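Side-chain contacts in type II restriction enzyme NlaIV (Neisseria lactamica, PDB 6QM2), which recognises the double-stranded DNA sequence 5'-GGNNCC-3' and cuts it in the middle, leaving blunt ends with terminal 5'-phosphates: residues A105-Y110 against E199-Q204; R153-D156 against I160-Q163. All blocks are in the same frame, centred on the assembly; numbering follows the deposited sequence.

Interaction 1: A105-Y110 against E199-Q204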
loop_
_atom_site.group_PDB
_atom_site.type_symbol
_atom_site.label_atom_id
_atom_site.label_comp_id
_atom_site.label_asym_id
_atom_site.label_seq_id
_atom_site.Cartn_x
_atom_site.Cartn_y
_atom_site.Cartn_z
ATOM N N ALA A 105 6.126 5.332 18.777
ATOM C CA ALA A 105 7.108 4.243 18.817
ATOM C C ALA A 105 6.583 3.080 19.651
ATOM O O ALA A 105 5.711 3.272 20.497
ATOM C CB ALA A 105 8.425 4.736 19.403
ATOM N N ASP A 106 7.121 1.882 19.424
ATOM C CA ASP A 106 6.858 0.743 20.305
ATOM C C ASP A 106 7.234 1.152 21.721
ATOM O O ASP A 106 8.316 1.694 21.927
ATOM C CB ASP A 106 7.679 -0.482 19.888
ATOM C CG ASP A 106 7.511 -1.663 20.847
ATOM O OD1 ASP A 106 6.361 -1.977 21.219
ATOM O OD2 ASP A 106 8.525 -2.285 21.231
ATOM N N PHE A 107 6.344 0.917 22.684
ATOM C CA PHE A 107 6.599 1.333 24.063
ATOM C C PHE A 107 7.806 0.627 24.692
ATOM O O PHE A 107 8.618 1.279 25.353
ATOM C CB PHE A 107 5.368 1.152 24.960
ATOM C CG PHE A 107 5.633 1.499 26.396
ATOM C CD1 PHE A 107 5.608 2.825 26.817
ATOM C CD2 PHE A 107 5.969 0.508 27.315
ATOM C CE1 PHE A 107 5.886 3.155 28.133
ATOM C CE2 PHE A 107 6.249 0.834 28.634
ATOM C CZ PHE A 107 6.208 2.159 29.042
ATOM N N LYS A 108 7.924 -0.687 24.505
ATOM C CA LYS A 108 9.038 -1.423 25.113
ATOM C C LYS A 108 10.370 -0.869 24.625
ATOM O O LYS A 108 11.267 -0.631 25.428
ATOM C CB LYS A 108 8.958 -2.934 24.858
ATOM C CG LYS A 108 10.195 -3.701 25.334
ATOM C CD LYS A 108 9.884 -5.079 25.906
ATOM C CE LYS A 108 9.146 -5.978 24.921
ATOM N NZ LYS A 108 9.071 -7.387 25.402
ATOM N N MET A 109 10.483 -0.658 23.317
ATOM C CA MET A 109 11.703 -0.105 22.730
ATOM C C MET A 109 11.994 1.310 23.226
ATOM O O MET A 109 13.143 1.633 23.530
ATOM C CB MET A 109 11.625 -0.104 21.201
ATOM C CG MET A 109 11.793 -1.474 20.567
ATOM S SD MET A 109 11.631 -1.378 18.774
ATOM C CE MET A 109 13.231 -0.708 18.307
ATOM N N TYR A 110 10.951 2.132 23.312
ATOM C CA TYR A 110 11.078 3.553 23.669
ATOM C C TYR A 110 11.401 3.778 25.135
ATOM O O TYR A 110 12.172 4.676 25.449
ATOM C CB TYR A 110 9.806 4.309 23.274
ATOM C CG TYR A 110 9.912 5.817 23.288
ATOM C CD1 TYR A 110 10.333 6.515 22.159
ATOM C CD2 TYR A 110 9.552 6.553 24.416
ATOM C CE1 TYR A 110 10.416 7.901 22.158
ATOM C CE2 TYR A 110 9.626 7.939 24.425
ATOM C CZ TYR A 110 10.058 8.608 23.293
ATOM O OH TYR A 110 10.137 9.978 23.297
ATOM N N GLU A 199 7.464 6.302 33.020
ATOM C CA GLU A 199 7.954 5.571 34.194
ATOM C C GLU A 199 6.897 4.634 34.761
ATOM O O GLU A 199 7.170 3.460 35.004
ATOM C CB GLU A 199 8.411 6.533 35.299
ATOM C CG GLU A 199 9.095 5.850 36.483
ATOM C CD GLU A 199 9.148 6.711 37.736
ATOM O OE1 GLU A 199 9.126 7.962 37.628
ATOM O OE2 GLU A 199 9.218 6.122 38.837
ATOM N N GLU A 200 5.697 5.164 34.978
ATOM C CA GLU A 200 4.622 4.383 35.585
ATOM C C GLU A 200 4.120 3.311 34.627
ATOM O O GLU A 200 3.913 2.164 35.035
ATOM C CB GLU A 200 3.472 5.289 36.050
ATOM C CG GLU A 200 2.436 4.603 36.936
ATOM C CD GLU A 200 3.036 3.913 38.149
ATOM O OE1 GLU A 200 4.020 4.436 38.721
ATOM O OE2 GLU A 200 2.526 2.841 38.526
ATOM N N THR A 201 3.954 3.681 33.357
ATOM C CA THR A 201 3.580 2.726 32.308
ATOM C C THR A 201 4.518 1.516 32.258
ATOM O O THR A 201 4.067 0.403 31.994
ATOM C CB THR A 201 3.540 3.392 30.918
ATOM O OG1 THR A 201 2.730 4.570 30.973
ATOM C CG2 THR A 201 2.954 2.454 29.872
ATOM N N VAL A 202 5.808 1.735 32.517
ATOM C CA VAL A 202 6.781 0.642 32.581
ATOM C C VAL A 202 6.341 -0.397 33.620
ATOM O O VAL A 202 6.375 -1.594 33.347
ATOM C CB VAL A 202 8.226 1.148 32.874
ATOM C CG1 VAL A 202 9.167 0.000 33.211
ATOM C CG2 VAL A 202 8.789 1.908 31.681
ATOM N N TYR A 203 5.924 0.071 34.795
ATOM C CA TYR A 203 5.453 -0.815 35.868
ATOM C C TYR A 203 4.083 -1.429 35.575
ATOM O O TYR A 203 3.864 -2.614 35.852
ATOM C CB TYR A 203 5.405 -0.069 37.203
ATOM C CG TYR A 203 4.887 -0.913 38.344
ATOM C CD1 TYR A 203 5.565 -2.060 38.749
ATOM C CD2 TYR A 203 3.712 -0.578 39.009
ATOM C CE1 TYR A 203 5.095 -2.839 39.792
ATOM C CE2 TYR A 203 3.233 -1.353 40.054
ATOM C CZ TYR A 203 3.928 -2.482 40.441
ATOM O OH TYR A 203 3.455 -3.252 41.475
ATOM N N GLN A 204 3.171 -0.609 35.042
ATOM C CA GLN A 204 1.816 -1.053 34.671
ATOM C C GLN A 204 1.843 -2.196 33.662
ATOM O O GLN A 204 1.089 -3.153 33.784
ATOM C CB GLN A 204 1.000 0.108 34.087
ATOM C CG GLN A 204 0.598 1.177 35.099
ATOM C CD GLN A 204 -0.072 2.386 34.460
ATOM O OE1 GLN A 204 -0.054 2.553 33.237
ATOM N NE2 GLN A 204 -0.663 3.244 35.289
#
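F107 of helix 107-116 meets T201 and V202 of helix 191-204, a small buried contact that illustrates how one aromatic side chain can bridge two helices through its far rim. The side chain leaves the backbone with CG anti to N (chi1 177°), which carries the ring out toward the second helix. Near its root, CB still lies short of helix 191-204. Contact begins along one flank of the ring, where CD1 comes to 4.1 Å from T201 CG2, and tightens at CE1, which lies 3.5 Å from the same methyl. The tip, CZ, is shared: T201 CG2 sits 3.4 Å from it over one face, while V202 CG2 approaches CZ to 3.7 Å. At the edge of the ring V202 presents its backbone: F107 CZ is 3.5 Å from V202 N, and V202 CA lies in the ring plane, 4.0 Å from CE2. The methyl makes a CH-pi contact, 3.7 Å from the F107 ring centroid to T201 CG2 and 27° off the normal, displaced toward the rim. T201 CG2, anti to the backbone N, faces the ring, while OG1 bonds to A197 O of the same helix. Polar and apolar branches are thus divided: the hydroxyl is satisfied within its helix, and the contact between these two segments is apolar, resting on CH-pi and van der Waals packing.

Interaction 2: R153-D156 against I160-Q163; sequences RSMD and INLQ
R153 O accepts the backbone N-H of N161 at 2.8 Å, and with S154 beside I160 and M155 beside N161 the two segments run alongside in the same direction, part of the loop that leads into strand 162-165. The R153 side chain departs from this backbone and then returns to it. Its CG stands between N and the carbonyl carbon (chi1 56°), the chain runs extended to NE, and NH1 comes back to donate to S154 O at 3.0 Å, with the acceptor in the guanidinium plane. N161 ND2 lies over one face of the guanidinium, 3.4 Å above the plane and toward its rim, with the amide turned 35° from it. ND2 also has a weak hydrogen bond to R173 O. M155 crosses N161 at about a right angle. From CB, close to N161 OD1, it extends through CG past I160 O, 3.7 Å away, to SD, which takes a weak hydrogen bond from L162 N at 3.3 Å. The bend at chi3 then carries CE to 3.7 Å from N161 OD1. I160 contributes CG1, set against R153 O at 3.6 Å, and its side chain also packs on helix 191-204 and on I172. The S154 hydroxyl is bonded to A159 O within the intervening loop. The chemistry is therefore mixed: one firm backbone bond and a weak one to sulfur join the segments, while the hold of S154 O on NH1 would limit the rotation of the guanidinium over the neutral amide.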
loop_
_atom_site.group_PDB
_atom_site.type_symbol
_atom_site.label_atom_id
_atom_site.label_comp_id
_atom_site.label_asym_id
_atom_site.label_seq_id
_atom_site.Cartn_x
_atom_site.Cartn_y
_atom_site.Cartn_z
ATOM N N ARG A 153 -0.724 12.066 25.409
ATOM C CA ARG A 153 -1.552 12.272 26.588
ATOM C C ARG A 153 -1.653 10.974 27.381
ATOM O O ARG A 153 -1.029 9.969 27.027
ATOM C CB ARG A 153 -2.943 12.749 26.157
ATOM C CG ARG A 153 -3.674 11.828 25.181
ATOM C CD ARG A 153 -5.180 12.047 25.239
ATOM N NE ARG A 153 -5.886 11.455 24.101
ATOM C CZ ARG A 153 -6.195 10.163 23.957
ATOM N NH1 ARG A 153 -5.864 9.255 24.878
ATOM N NH2 ARG A 153 -6.842 9.771 22.861
ATOM N N SER A 154 -2.432 11.004 28.456
ATOM C CA SER A 154 -2.813 9.788 29.164
ATOM C C SER A 154 -4.021 9.152 28.478
ATOM O O SER A 154 -4.532 9.680 27.488
ATOM C CB SER A 154 -3.131 10.104 30.624
ATOM O OG SER A 154 -3.153 8.919 31.396
ATOM N N MET A 155 -4.455 8.007 28.999
ATOM C CA MET A 155 -5.674 7.330 28.537
ATOM C C MET A 155 -6.406 6.703 29.724
ATOM O O MET A 155 -5.962 6.806 30.869
ATOM C CB MET A 155 -5.335 6.248 27.500
ATOM C CG MET A 155 -4.724 4.977 28.093
ATOM S SD MET A 155 -4.279 3.690 26.918
ATOM C CE MET A 155 -5.703 3.658 25.835
ATOM N N ASP A 156 -7.520 6.037 29.443
ATOM C CA ASP A 156 -8.211 5.271 30.464
ATOM C C ASP A 156 -7.502 3.932 30.657
ATOM O O ASP A 156 -7.406 3.143 29.714
ATOM C CB ASP A 156 -9.678 5.048 30.087
ATOM C CG ASP A 156 -10.486 4.487 31.243
ATOM O OD1 ASP A 156 -10.658 5.213 32.246
ATOM O OD2 ASP A 156 -10.927 3.322 31.162
ATOM N N ILE A 160 0.086 6.428 30.050
ATOM C CA ILE A 160 0.262 7.056 28.726
ATOM C C ILE A 160 -0.672 6.409 27.702
ATOM O O ILE A 160 -1.034 5.238 27.842
ATOM C CB ILE A 160 1.741 7.001 28.235
ATOM C CG1 ILE A 160 1.946 7.945 27.040
ATOM C CG2 ILE A 160 2.176 5.578 27.880
ATOM C CD1 ILE A 160 3.391 8.267 26.748
ATOM N N ASN A 161 -1.069 7.184 26.688
ATOM C CA ASN A 161 -1.942 6.693 25.624
ATOM C C ASN A 161 -1.242 5.632 24.789
ATOM O O ASN A 161 -0.238 5.910 24.137
ATOM C CB ASN A 161 -2.418 7.834 24.715
ATOM C CG ASN A 161 -3.470 7.381 23.710
ATOM O OD1 ASN A 161 -4.280 6.494 23.995
ATOM N ND2 ASN A 161 -3.464 7.992 22.529
ATOM N N LEU A 162 -1.805 4.425 24.814
ATOM C CA LEU A 162 -1.214 3.246 24.199
ATOM C C LEU A 162 -2.177 2.563 23.245
ATOM O O LEU A 162 -3.384 2.816 23.249
ATOM C CB LEU A 162 -0.839 2.240 25.280
ATOM C CG LEU A 162 0.294 2.642 26.214
ATOM C CD1 LEU A 162 0.257 1.770 27.459
ATOM C CD2 LEU A 162 1.637 2.550 25.508
ATOM N N GLN A 163 -1.596 1.686 22.437
ATOM C CA GLN A 163 -2.311 0.744 21.601
ATOM C C GLN A 163 -2.173 -0.569 22.367
ATOM O O GLN A 163 -1.087 -1.145 22.433
ATOM C CB GLN A 163 -1.673 0.714 20.202
ATOM C CG GLN A 163 -1.831 -0.542 19.346
ATOM C CD GLN A 163 -0.824 -0.577 18.199
ATOM O OE1 GLN A 163 -0.162 -1.591 17.967
ATOM N NE2 GLN A 163 -0.689 0.543 17.492
#

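In the fold
Interactions 1 and 2 adjoin, their centres 11 Å apart, and share the three-stranded sheet of 105-106, 168-172 and 162-165. Side chains of the two contacts meet where the loop of interaction 2 enters strand 162-165: T201 OG1 packs 3.3 Å from I160 CG2, T201 CG2 lies 3.7 Å from L162 CD1, and F107 CB is 4.0 Å from L162 CD2. Helix 191-204 thus rests on both the start of helix 107-116 and segment 160-163. A bound potassium ion is about 12 Å from the F107 side chain and about 14 Å from that of L162. Y110, in segment 105-110, touches M73, which with S68, N70 and P75 forms the sodium site of this PDDEXK-clan enzyme.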